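Local structure of aminopeptidase N (Francisella tularensis subsp. tularensis, 5DLL) at residues K22-L27 / L144-V149; D29-I34 / A151-K156; D65-K70 / N89-I94; S73-N78 / V103-V108. The protein is a zinc-dependent M1-family aminopeptidase that releases N-terminal residues, preferably alanine, from peptides and is probably involved in degrading intracellular peptides. All coordinates share one frame; numbering follows the deposited sequence.

Interaction 1 of 4, residues K22-L27 / L144-V149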
loop_
_atom_site.group_PDB
_atom_site.type_symbol
_atom_site.label_atom_id
_atom_site.label_comp_id
_atom_site.label_asym_id
_atom_site.label_seq_id
_atom_site.Cartn_x
_atom_site.Cartn_y
_atom_site.Cartn_z
ATOM N N LYS A 22 28.135 4.123 11.017
ATOM C CA LYS A 22 28.872 5.147 11.742
ATOM C C LYS A 22 28.209 6.483 11.442
ATOM O O LYS A 22 27.850 6.743 10.290
ATOM C CB LYS A 22 30.330 5.203 11.283
ATOM C CG LYS A 22 31.285 4.309 12.057
ATOM C CD LYS A 22 32.710 4.516 11.564
ATOM C CE LYS A 22 33.682 3.510 12.165
ATOM N NZ LYS A 22 33.987 3.790 13.594
ATOM N N PRO A 23 28.045 7.342 12.465
ATOM C CA PRO A 23 27.531 8.671 12.150
ATOM C C PRO A 23 28.495 9.420 11.236
ATOM O O PRO A 23 29.702 9.171 11.275
ATOM C CB PRO A 23 27.428 9.356 13.517
ATOM C CG PRO A 23 28.312 8.577 14.423
ATOM C CD PRO A 23 28.311 7.173 13.904
ATOM N N SER A 24 27.959 10.310 10.408
ATOM C CA SER A 24 28.783 11.153 9.549
ATOM C C SER A 24 29.751 11.969 10.404
ATOM O O SER A 24 29.357 12.510 11.433
ATOM C CB SER A 24 27.901 12.089 8.730
ATOM O OG SER A 24 28.676 12.840 7.817
ATOM N N ASN A 25 31.014 12.043 9.987
ATOM C CA ASN A 25 32.014 12.826 10.724
ATOM C C ASN A 25 31.833 14.341 10.577
ATOM O O ASN A 25 32.349 15.108 11.389
ATOM C CB ASN A 25 33.452 12.394 10.368
ATOM C CG ASN A 25 33.860 12.758 8.948
ATOM O OD1 ASN A 25 33.022 12.966 8.073
ATOM N ND2 ASN A 25 35.167 12.826 8.715
ATOM N N TYR A 26 31.097 14.764 9.550
ATOM C CA TYR A 26 30.729 16.172 9.377
ATOM C C TYR A 26 29.225 16.303 9.144
ATOM O O TYR A 26 28.596 15.390 8.598
ATOM C CB TYR A 26 31.540 16.807 8.238
ATOM C CG TYR A 26 32.955 17.128 8.670
ATOM C CD1 TYR A 26 33.258 18.354 9.256
ATOM C CD2 TYR A 26 33.980 16.196 8.536
ATOM C CE1 TYR A 26 34.543 18.650 9.680
ATOM C CE2 TYR A 26 35.269 16.485 8.959
ATOM C CZ TYR A 26 35.544 17.713 9.533
ATOM O OH TYR A 26 36.817 18.018 9.957
ATOM N N LEU A 27 28.660 17.429 9.582
ATOM C CA LEU A 27 27.216 17.674 9.506
ATOM C C LEU A 27 26.893 19.006 8.839
ATOM O O LEU A 27 27.720 19.914 8.812
ATOM C CB LEU A 27 26.596 17.645 10.905
ATOM C CG LEU A 27 26.424 16.262 11.539
ATOM C CD1 LEU A 27 26.155 16.397 13.033
ATOM C CD2 LEU A 27 25.314 15.473 10.852
ATOM N N LEU A 144 26.144 15.452 1.339
ATOM C CA LEU A 144 26.159 14.232 2.152
ATOM C C LEU A 144 24.793 13.557 2.007
ATOM O O LEU A 144 23.903 13.718 2.848
ATOM C CB LEU A 144 26.465 14.541 3.618
ATOM C CG LEU A 144 27.916 14.916 3.931
ATOM C CD1 LEU A 144 28.008 15.530 5.321
ATOM C CD2 LEU A 144 28.848 13.715 3.808
ATOM N N ASP A 145 24.641 12.804 0.921
ATOM C CA ASP A 145 23.350 12.273 0.508
ATOM C C ASP A 145 22.967 11.042 1.340
ATOM O O ASP A 145 22.929 9.905 0.850
ATOM C CB ASP A 145 23.384 11.969 -0.993
ATOM C CG ASP A 145 22.030 11.599 -1.553
ATOM O OD1 ASP A 145 21.048 11.506 -0.783
ATOM O OD2 ASP A 145 21.952 11.393 -2.778
ATOM N N ARG A 146 22.670 11.302 2.609
ATOM C CA ARG A 146 22.277 10.276 3.567
ATOM C C ARG A 146 21.263 10.902 4.519
ATOM O O ARG A 146 21.355 12.096 4.828
ATOM C CB ARG A 146 23.491 9.743 4.339
ATOM C CG ARG A 146 24.320 10.821 5.019
ATOM C CD ARG A 146 25.642 10.277 5.527
ATOM N NE ARG A 146 25.491 9.414 6.698
ATOM C CZ ARG A 146 26.494 8.765 7.291
ATOM N NH1 ARG A 146 27.736 8.859 6.825
ATOM N NH2 ARG A 146 26.256 8.002 8.354
ATOM N N PRO A 147 20.294 10.100 4.991
ATOM C CA PRO A 147 19.160 10.666 5.713
ATOM C C PRO A 147 19.457 11.171 7.134
ATOM O O PRO A 147 18.653 11.921 7.680
ATOM C CB PRO A 147 18.157 9.510 5.733
ATOM C CG PRO A 147 18.992 8.278 5.701
ATOM C CD PRO A 147 20.211 8.628 4.894
ATOM N N ASP A 148 20.585 10.775 7.727
ATOM C CA ASP A 148 20.943 11.249 9.075
ATOM C C ASP A 148 21.643 12.609 9.065
ATOM O O ASP A 148 22.036 13.114 10.118
ATOM C CB ASP A 148 21.762 10.207 9.864
ATOM C CG ASP A 148 23.075 9.846 9.198
ATOM O OD1 ASP A 148 23.183 9.979 7.964
ATOM O OD2 ASP A 148 24.004 9.412 9.912
ATOM N N VAL A 149 21.800 13.197 7.881
ATOM C CA VAL A 149 22.261 14.571 7.759
ATOM C C VAL A 149 21.089 15.417 7.270
ATOM O O VAL A 149 20.648 15.280 6.121
ATOM C CB VAL A 149 23.452 14.684 6.795
ATOM C CG1 VAL A 149 23.895 16.136 6.655
ATOM C CG2 VAL A 149 24.597 13.815 7.287
#
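R146 starts with CG wedged between its own backbone N and carbonyl carbon (chi1 54°) and bends at chi3 (-72°), a path that lays its guanidinium against the backbone of K22 to S24. D148 takes the same first torsion (chi1 60°), which brings its carboxylate back onto the arginine. NE of R146 meets OD1 of D148 at 2.7 Å, using the syn lone pair of the acid, while NH2 of R146 adds a weak bond to OD2 of D148. The same NH2 reaches across to K22 O at 2.8 Å; the oxygen lies close to the guanidinium plane and the donor in the plane of the carbonyl. S24 comes over one face of this group, CB of S24 lying 3.8 Å from NH1 of R146. OG of S24 turns instead to Y26 O within its own segment, at 2.7 Å, with CD1 of L144 packed beside that hydroxyl. Farther along, CG2 of V149 touches CD2 of L27 at 4.0 Å, the two side chains crossing obliquely. The contact joins the lead-in and start of strand 26-36 to the type I turn R146-V149 just ahead of strand 150-160, in the N-terminal domain. Y21 gives OD2 of D148 a further hydrogen bond. The arginine's charge is thus probably balanced inside its own turn, and what crosses between the segments is a bond to a neutral carbonyl that helps fix the guanidinium's rotation.

Interaction 2 of 4, residues D29-I34 / A151-K156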
loop_
_atom_site.group_PDB
_atom_site.type_symbol
_atom_site.label_atom_id
_atom_site.label_comp_id
_atom_site.label_asym_id
_atom_site.label_seq_id
_atom_site.Cartn_x
_atom_site.Cartn_y
_atom_site.Cartn_z
ATOM N N ASP A 29 24.254 22.195 8.731
ATOM C CA ASP A 29 23.246 22.968 9.439
ATOM C C ASP A 29 22.285 23.626 8.456
ATOM O O ASP A 29 21.066 23.577 8.651
ATOM C CB ASP A 29 23.915 24.037 10.313
ATOM C CG ASP A 29 24.612 23.452 11.542
ATOM O OD1 ASP A 29 24.400 22.256 11.855
ATOM O OD2 ASP A 29 25.364 24.203 12.207
ATOM N N GLU A 30 22.840 24.246 7.414
ATOM C CA GLU A 30 22.053 24.959 6.408
ATOM C C GLU A 30 22.536 24.672 4.994
ATOM O O GLU A 30 23.708 24.392 4.767
ATOM C CB GLU A 30 22.099 26.469 6.645
ATOM C CG GLU A 30 21.698 26.887 8.048
ATOM C CD GLU A 30 20.991 28.223 8.083
ATOM O OE1 GLU A 30 21.439 29.153 7.387
ATOM O OE2 GLU A 30 19.978 28.339 8.808
ATOM N N THR A 31 21.613 24.775 4.044
ATOM C CA THR A 31 21.894 24.531 2.638
ATOM C C THR A 31 21.208 25.616 1.810
ATOM O O THR A 31 19.982 25.734 1.829
ATOM C CB THR A 31 21.364 23.146 2.225
ATOM O OG1 THR A 31 21.974 22.138 3.047
ATOM C CG2 THR A 31 21.656 22.864 0.755
ATOM N N HIS A 32 22.000 26.425 1.113
ATOM C CA HIS A 32 21.468 27.491 0.266
ATOM C C HIS A 32 21.761 27.175 -1.189
ATOM O O HIS A 32 22.922 27.137 -1.590
ATOM C CB HIS A 32 22.083 28.838 0.636
ATOM C CG HIS A 32 21.726 29.302 2.012
ATOM N ND1 HIS A 32 22.145 28.644 3.148
ATOM C CD2 HIS A 32 20.990 30.355 2.435
ATOM C CE1 HIS A 32 21.679 29.270 4.212
ATOM N NE2 HIS A 32 20.974 30.312 3.808
ATOM N N LEU A 33 20.707 26.948 -1.967
ATOM C CA LEU A 33 20.837 26.588 -3.373
ATOM C C LEU A 33 20.302 27.691 -4.278
ATOM O O LEU A 33 19.382 28.419 -3.906
ATOM C CB LEU A 33 20.084 25.285 -3.667
ATOM C CG LEU A 33 20.280 24.124 -2.684
ATOM C CD1 LEU A 33 19.504 22.904 -3.160
ATOM C CD2 LEU A 33 21.752 23.792 -2.498
ATOM N N ILE A 34 20.911 27.810 -5.457
ATOM C CA ILE A 34 20.403 28.655 -6.538
ATOM C C ILE A 34 20.345 27.800 -7.800
ATOM O O ILE A 34 21.347 27.194 -8.189
ATOM C CB ILE A 34 21.300 29.888 -6.800
ATOM C CG1 ILE A 34 21.431 30.747 -5.531
ATOM C CG2 ILE A 34 20.739 30.722 -7.950
ATOM C CD1 ILE A 34 22.583 31.730 -5.556
ATOM N N ALA A 151 19.289 19.387 7.134
ATOM C CA ALA A 151 19.665 20.794 7.070
ATOM C C ALA A 151 18.484 21.699 6.732
ATOM O O ALA A 151 17.501 21.261 6.139
ATOM C CB ALA A 151 20.757 20.975 6.040
ATOM N N ALA A 152 18.604 22.969 7.115
ATOM C CA ALA A 152 17.622 23.995 6.773
ATOM C C ALA A 152 17.882 24.525 5.359
ATOM O O ALA A 152 18.964 25.033 5.069
ATOM C CB ALA A 152 17.674 25.126 7.784
ATOM N N PHE A 153 16.878 24.406 4.491
ATOM C CA PHE A 153 17.028 24.718 3.064
ATOM C C PHE A 153 16.452 26.078 2.671
ATOM O O PHE A 153 15.268 26.333 2.884
ATOM C CB PHE A 153 16.334 23.647 2.212
ATOM C CG PHE A 153 17.160 22.412 1.985
ATOM C CD1 PHE A 153 17.285 21.451 2.978
ATOM C CD2 PHE A 153 17.790 22.195 0.768
ATOM C CE1 PHE A 153 18.030 20.302 2.768
ATOM C CE2 PHE A 153 18.536 21.046 0.552
ATOM C CZ PHE A 153 18.658 20.099 1.551
ATOM N N THR A 154 17.292 26.934 2.092
ATOM C CA THR A 154 16.829 28.105 1.345
ATOM C C THR A 154 17.147 27.844 -0.113
ATOM O O THR A 154 18.249 27.408 -0.432
ATOM C CB THR A 154 17.551 29.396 1.770
ATOM O OG1 THR A 154 17.526 29.514 3.198
ATOM C CG2 THR A 154 16.889 30.621 1.129
ATOM N N VAL A 155 16.190 28.111 -0.995
ATOM C CA VAL A 155 16.300 27.710 -2.397
ATOM C C VAL A 155 15.789 28.812 -3.326
ATOM O O VAL A 155 14.604 29.120 -3.308
ATOM C CB VAL A 155 15.480 26.416 -2.662
ATOM C CG1 VAL A 155 15.506 26.033 -4.140
ATOM C CG2 VAL A 155 15.976 25.264 -1.791
ATOM N N LYS A 156 16.675 29.394 -4.135
ATOM C CA LYS A 156 16.258 30.318 -5.200
ATOM C C LYS A 156 16.127 29.562 -6.521
ATOM O O LYS A 156 16.886 28.632 -6.777
ATOM C CB LYS A 156 17.248 31.481 -5.356
ATOM C CG LYS A 156 16.750 32.583 -6.289
ATOM C CD LYS A 156 17.812 33.630 -6.589
ATOM C CE LYS A 156 18.232 34.414 -5.353
ATOM N NZ LYS A 156 18.990 35.643 -5.718
#
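T31 O is gripped by two donors of the facing strand, N of T154 at 3.0 Å and the weaker CA-H of F153, whose CA lies 3.4 Å from it. This is the recurring unit of a parallel beta pairing, here between strands 26-36 and 150-160 in the mixed sheet of the M1 N-terminal domain. T154 O repeats the pattern in the other direction, accepting from L33 N at 2.9 Å and from the CA-H of H32. In all, five backbone N-H...O bonds run from D29 O to K156 N, and the axes of the short strand segments run at 18° to one another. From E30 with A152 to I34 with K156, paired residues send their side chains to the same face. On the partly exposed face, E30, H32 and I34 accompany A152, T154 and K156. There the imidazole of H32 slants past T154, CD2 of H32 approaching CB of T154 to 3.6 Å, while Y49 of strand 42-52 meets the same ring. The other face is buried. T31 and F153 lie side by side on it, and CB of T31 stands over the face of the phenyl ring in a CH-pi contact, 4.0 Å from the centroid. With OG1 of T31 anti to its carbonyl carbon (chi1 -58°), CG2 of T31 lies 3.6 Å from CE2 of F153, toward the rim of the ring, whereas OG1 is hydrogen-bonded to the hydroxyl of Y143. L33 comes to the ring differently: its CD1 lies at the edge, 4.3 Å from CE2 of F153.

Interaction 3 of 4, residues D65-K70 / N89-I94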
loop_
_atom_site.group_PDB
_atom_site.type_symbol
_atom_site.label_atom_id
_atom_site.label_comp_id
_atom_site.label_asym_id
_atom_site.label_seq_id
_atom_site.Cartn_x
_atom_site.Cartn_y
_atom_site.Cartn_z
ATOM N N ASP A 65 29.072 13.174 -1.635
ATOM C CA ASP A 65 28.524 12.356 -2.714
ATOM C C ASP A 65 28.105 13.254 -3.882
ATOM O O ASP A 65 27.516 14.318 -3.675
ATOM C CB ASP A 65 27.305 11.563 -2.217
ATOM C CG ASP A 65 27.631 10.641 -1.044
ATOM O OD1 ASP A 65 28.417 9.685 -1.234
ATOM O OD2 ASP A 65 27.090 10.866 0.063
ATOM N N GLY A 66 28.402 12.823 -5.105
ATOM C CA GLY A 66 28.030 13.583 -6.300
ATOM C C GLY A 66 28.213 12.766 -7.565
ATOM O O GLY A 66 29.255 12.143 -7.754
ATOM N N VAL A 67 27.202 12.767 -8.430
ATOM C CA VAL A 67 27.172 11.868 -9.582
ATOM C C VAL A 67 26.687 12.600 -10.832
ATOM O O VAL A 67 25.654 13.262 -10.807
ATOM C CB VAL A 67 26.267 10.646 -9.295
ATOM C CG1 VAL A 67 26.126 9.760 -10.526
ATOM C CG2 VAL A 67 26.817 9.847 -8.122
ATOM N N GLU A 68 27.445 12.469 -11.918
ATOM C CA GLU A 68 27.127 13.107 -13.197
ATOM C C GLU A 68 27.093 14.636 -13.070
ATOM O O GLU A 68 26.195 15.298 -13.591
ATOM C CB GLU A 68 25.822 12.535 -13.785
ATOM C CG GLU A 68 25.934 11.054 -14.148
ATOM C CD GLU A 68 24.592 10.341 -14.289
ATOM O OE1 GLU A 68 23.595 10.986 -14.676
ATOM O OE2 GLU A 68 24.539 9.117 -14.021
ATOM N N LEU A 69 28.105 15.178 -12.389
ATOM C CA LEU A 69 28.199 16.615 -12.106
ATOM C C LEU A 69 29.439 17.229 -12.753
ATOM O O LEU A 69 30.555 16.741 -12.559
ATOM C CB LEU A 69 28.271 16.860 -10.593
ATOM C CG LEU A 69 27.170 16.248 -9.725
ATOM C CD1 LEU A 69 27.382 16.620 -8.267
ATOM C CD2 LEU A 69 25.795 16.691 -10.200
ATOM N N LYS A 70 29.246 18.307 -13.510
ATOM C CA LYS A 70 30.369 19.074 -14.039
ATOM C C LYS A 70 30.702 20.182 -13.044
ATOM O O LYS A 70 29.930 21.121 -12.884
ATOM C CB LYS A 70 30.035 19.662 -15.412
ATOM C CG LYS A 70 31.250 20.182 -16.160
ATOM C CD LYS A 70 30.854 20.892 -17.441
ATOM C CE LYS A 70 32.035 21.631 -18.048
ATOM N NZ LYS A 70 31.604 22.575 -19.114
ATOM N N ASN A 89 36.325 12.222 -8.000
ATOM C CA ASN A 89 36.184 10.974 -8.742
ATOM C C ASN A 89 34.761 10.835 -9.300
ATOM O O ASN A 89 33.983 11.790 -9.294
ATOM C CB ASN A 89 36.649 9.757 -7.904
ATOM C CG ASN A 89 35.686 9.379 -6.791
ATOM O OD1 ASN A 89 34.467 9.488 -6.931
ATOM N ND2 ASN A 89 36.238 8.904 -5.678
ATOM N N GLU A 90 34.449 9.646 -9.796
ATOM C CA GLU A 90 33.184 9.360 -10.461
ATOM C C GLU A 90 31.960 9.591 -9.564
ATOM O O GLU A 90 30.923 10.089 -10.025
ATOM C CB GLU A 90 33.223 7.904 -10.930
ATOM C CG GLU A 90 32.240 7.518 -12.012
ATOM C CD GLU A 90 32.421 6.068 -12.414
ATOM O OE1 GLU A 90 31.430 5.307 -12.387
ATOM O OE2 GLU A 90 33.567 5.688 -12.735
ATOM N N ASN A 91 32.090 9.236 -8.286
ATOM C CA ASN A 91 30.956 9.216 -7.363
ATOM C C ASN A 91 31.088 10.108 -6.126
ATOM O O ASN A 91 30.169 10.157 -5.306
ATOM C CB ASN A 91 30.702 7.769 -6.918
ATOM C CG ASN A 91 30.045 6.934 -8.002
ATOM O OD1 ASN A 91 28.925 7.219 -8.433
ATOM N ND2 ASN A 91 30.736 5.894 -8.444
ATOM N N GLN A 92 32.213 10.812 -5.984
ATOM C CA GLN A 92 32.488 11.574 -4.763
ATOM C C GLN A 92 33.295 12.838 -5.021
ATOM O O GLN A 92 33.805 13.048 -6.121
ATOM C CB GLN A 92 33.265 10.712 -3.767
ATOM C CG GLN A 92 32.591 9.408 -3.370
ATOM C CD GLN A 92 33.524 8.477 -2.623
ATOM O OE1 GLN A 92 34.652 8.226 -3.057
ATOM N NE2 GLN A 92 33.056 7.950 -1.501
ATOM N N LEU A 93 33.387 13.676 -3.991
ATOM C CA LEU A 93 34.333 14.789 -3.949
ATOM C C LEU A 93 34.989 14.818 -2.570
ATOM O O LEU A 93 34.322 15.060 -1.566
ATOM C CB LEU A 93 33.636 16.114 -4.242
ATOM C CG LEU A 93 34.545 17.345 -4.402
ATOM C CD1 LEU A 93 33.844 18.421 -5.220
ATOM C CD2 LEU A 93 35.012 17.916 -3.067
ATOM N N ILE A 94 36.297 14.576 -2.532
ATOM C CA ILE A 94 37.028 14.400 -1.277
ATOM C C ILE A 94 37.914 15.608 -0.970
ATOM O O ILE A 94 38.628 16.104 -1.839
ATOM C CB ILE A 94 37.877 13.108 -1.320
ATOM C CG1 ILE A 94 36.979 11.920 -1.702
ATOM C CG2 ILE A 94 38.586 12.873 0.014
ATOM C CD1 ILE A 94 37.610 10.555 -1.525
HETATM O O HOH W 1 31.438 13.190 -8.893
#
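One direct hydrogen bond joins G66 to N91: the N-H of G66 points almost straight at N91 O, at 3.2 Å with 173° at the hydrogen, yet arrives from above the carbonyl plane and not along a lone pair. A water adds an indirect link, lying 2.7 Å from G66 O and 2.9 Å from N89 O. Weaker contacts fill in around these. G66 O receives the CA-H of N91, and CG2 of V67 rests 3.4 Å from OD1 of N91, the two side chains running side by side in the same direction. A third group of bonds shapes the 89-94 segment itself. OD1 of N89 accepts from N91 N at 2.7 Å, forming an Asx turn, with a weak second bond from Q92 N; ND2 of N89 meets OE1 of Q92 at 3.1 Å, in the plane of both amides. N89 is thereby fixed through both ends of its amide and probably helps hold the bend that presents N91 O to G66. D65 and Q92 make an antiparallel non-hydrogen-bonded pair, after which the chain from G66 onward leaves the strand. This is the margin of a small antiparallel sheet, where strand 62-65 borders the hairpin of strands 87-88 and 92-95.

Interaction 4 of 4, residues S73-N78 / V103-V108. With NA (sodium ion), chain R.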
loop_
_atom_site.group_PDB
_atom_site.type_symbol
_atom_site.label_atom_id
_atom_site.label_comp_id
_atom_site.label_asym_id
_atom_site.label_seq_id
_atom_site.Cartn_x
_atom_site.Cartn_y
_atom_site.Cartn_z
ATOM N N SER A 73 33.312 25.260 -10.253
ATOM C CA SER A 73 33.916 26.102 -9.221
ATOM C C SER A 73 33.756 25.502 -7.832
ATOM O O SER A 73 32.776 24.811 -7.554
ATOM C CB SER A 73 33.297 27.506 -9.236
ATOM O OG SER A 73 33.775 28.281 -8.150
ATOM N N ILE A 74 34.725 25.789 -6.969
ATOM C CA ILE A 74 34.708 25.319 -5.588
ATOM C C ILE A 74 35.531 26.256 -4.704
ATOM O O ILE A 74 36.693 26.553 -5.004
ATOM C CB ILE A 74 35.215 23.863 -5.471
ATOM C CG1 ILE A 74 35.177 23.390 -4.016
ATOM C CG2 ILE A 74 36.624 23.713 -6.036
ATOM C CD1 ILE A 74 35.391 21.900 -3.861
ATOM N N LYS A 75 34.908 26.728 -3.625
ATOM C CA LYS A 75 35.558 27.621 -2.668
ATOM C C LYS A 75 35.217 27.191 -1.249
ATOM O O LYS A 75 34.073 26.851 -0.962
ATOM C CB LYS A 75 35.101 29.067 -2.881
ATOM C CG LYS A 75 35.142 29.529 -4.328
ATOM C CD LYS A 75 35.028 31.041 -4.438
ATOM C CE LYS A 75 33.663 31.544 -4.003
ATOM N NZ LYS A 75 33.488 32.983 -4.342
ATOM N N LEU A 76 36.214 27.210 -0.368
ATOM C CA LEU A 76 36.016 26.925 1.049
ATOM C C LEU A 76 36.294 28.205 1.828
ATOM O O LEU A 76 37.345 28.826 1.644
ATOM C CB LEU A 76 36.949 25.799 1.501
ATOM C CG LEU A 76 36.637 25.105 2.836
ATOM C CD1 LEU A 76 37.068 23.647 2.792
ATOM C CD2 LEU A 76 37.291 25.811 4.015
ATOM N N ASN A 77 35.350 28.593 2.689
ATOM C CA ASN A 77 35.405 29.867 3.418
ATOM C C ASN A 77 35.680 31.043 2.475
ATOM O O ASN A 77 36.534 31.901 2.739
ATOM C CB ASN A 77 36.423 29.802 4.570
ATOM C CG ASN A 77 35.902 29.025 5.775
ATOM O OD1 ASN A 77 34.695 28.878 5.970
ATOM N ND2 ASN A 77 36.821 28.536 6.600
ATOM N N ASN A 78 34.953 31.043 1.358
ATOM C CA ASN A 78 34.996 32.113 0.357
ATOM C C ASN A 78 36.304 32.204 -0.461
ATOM O O ASN A 78 36.417 33.050 -1.354
ATOM C CB ASN A 78 34.674 33.464 1.020
ATOM C CG ASN A 78 33.850 34.377 0.131
ATOM O OD1 ASN A 78 33.136 33.922 -0.764
ATOM N ND2 ASN A 78 33.933 35.679 0.389
ATOM N N VAL A 103 32.109 27.192 5.532
ATOM C CA VAL A 103 31.137 27.262 4.446
ATOM C C VAL A 103 31.811 26.801 3.149
ATOM O O VAL A 103 32.918 27.238 2.824
ATOM C CB VAL A 103 30.506 28.673 4.296
ATOM C CG1 VAL A 103 31.538 29.782 4.442
ATOM C CG2 VAL A 103 29.765 28.802 2.971
ATOM N N LEU A 104 31.137 25.909 2.425
ATOM C CA LEU A 104 31.647 25.379 1.173
ATOM C C LEU A 104 30.712 25.728 0.020
ATOM O O LEU A 104 29.583 25.249 -0.028
ATOM C CB LEU A 104 31.787 23.863 1.277
ATOM C CG LEU A 104 32.313 23.150 0.030
ATOM C CD1 LEU A 104 33.707 23.643 -0.320
ATOM C CD2 LEU A 104 32.305 21.643 0.235
ATOM N N GLN A 105 31.191 26.553 -0.908
ATOM C CA GLN A 105 30.430 26.900 -2.100
ATOM C C GLN A 105 30.883 26.074 -3.293
ATOM O O GLN A 105 32.071 26.024 -3.587
ATOM C CB GLN A 105 30.595 28.383 -2.433
ATOM C CG GLN A 105 29.800 28.818 -3.660
ATOM C CD GLN A 105 29.999 30.274 -4.011
ATOM O OE1 GLN A 105 30.285 31.101 -3.148
ATOM N NE2 GLN A 105 29.850 30.596 -5.289
ATOM N N THR A 106 29.929 25.448 -3.983
ATOM C CA THR A 106 30.194 24.752 -5.243
ATOM C C THR A 106 29.217 25.220 -6.314
ATOM O O THR A 106 28.003 25.209 -6.089
ATOM C CB THR A 106 30.027 23.215 -5.125
ATOM O OG1 THR A 106 28.629 22.871 -5.024
ATOM C CG2 THR A 106 30.799 22.662 -3.932
ATOM N N VAL A 107 29.743 25.606 -7.474
ATOM C CA VAL A 107 28.921 25.767 -8.675
ATOM C C VAL A 107 29.082 24.518 -9.529
ATOM O O VAL A 107 30.196 24.036 -9.723
ATOM C CB VAL A 107 29.305 27.010 -9.501
ATOM C CG1 VAL A 107 28.401 27.135 -10.722
ATOM C CG2 VAL A 107 29.225 28.264 -8.641
ATOM N N VAL A 108 27.959 24.011 -10.035
ATOM C CA VAL A 108 27.896 22.747 -10.772
ATOM C C VAL A 108 26.943 22.913 -11.960
ATOM O O VAL A 108 26.012 23.712 -11.894
ATOM C CB VAL A 108 27.417 21.606 -9.834
ATOM C CG1 VAL A 108 26.726 20.475 -10.583
ATOM C CG2 VAL A 108 28.582 21.063 -9.018
HETATM NA NA NA R . 26.782 23.370 -6.549
HETATM O O HOH W 2 31.990 28.075 -6.264
#
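K75 and Q105 run side by side and point the same way, the lysine bent at chi3 and the glutamine extended, so that CE of K75 lies 3.5 Å from OE1 of Q105. On the same face CB of S73 meets CB of V107 at 4.0 Å, while OG of S73 holds a water at 2.6 Å. On the other face, shared by I74, L76, L104 and T106, the first three pack through carbon: I74 and L104 pass each other at a slant, CG1 of I74 lying 4.0 Å from CD1 of L104, which also touches CB of L76. These side chains ride on antiparallel strands 70-76 and 101-110 of the N-terminal domain's large sheet, in which K75 and Q105 form a hydrogen-bonded pair with two bonds of 2.9 Å, K75 N to Q105 O and Q105 N to K75 O. At the end of the ladder N77 crosses V103: its backbone N bonds to V103 O, and its OD1 takes the N-H of V103 at 3.1 Å, carrying the pairing on. From T106's face its OG1, in the crowded position (chi1 73°), reaches the sodium ion at 2.5 Å; T106 O binds it at 2.2 Å, with V44 O and OG1 of T141 as the other ligands.

In the fold
All four contacts belong to the N-terminal domain and none lies at the zinc site. Interactions 1 and 2 share strand 26-36: interaction 2 is regular parallel pairing with one face in the core, and interaction 1, partly buried where the strand begins, replaces the ladder with an arginine reaching a carbonyl. Interaction 4, also partly buried, belongs to the same sheet but is antiparallel, and it alone supplies ligands to sodium. Interaction 3 is a surface contact of a separate small sheet, with one direct hydrogen bond and a water between its segments. It nevertheless touches two others, packing L69 and L93 against V108 and I74 of interaction 4 and probably bonding D65 to D145 N of interaction 1.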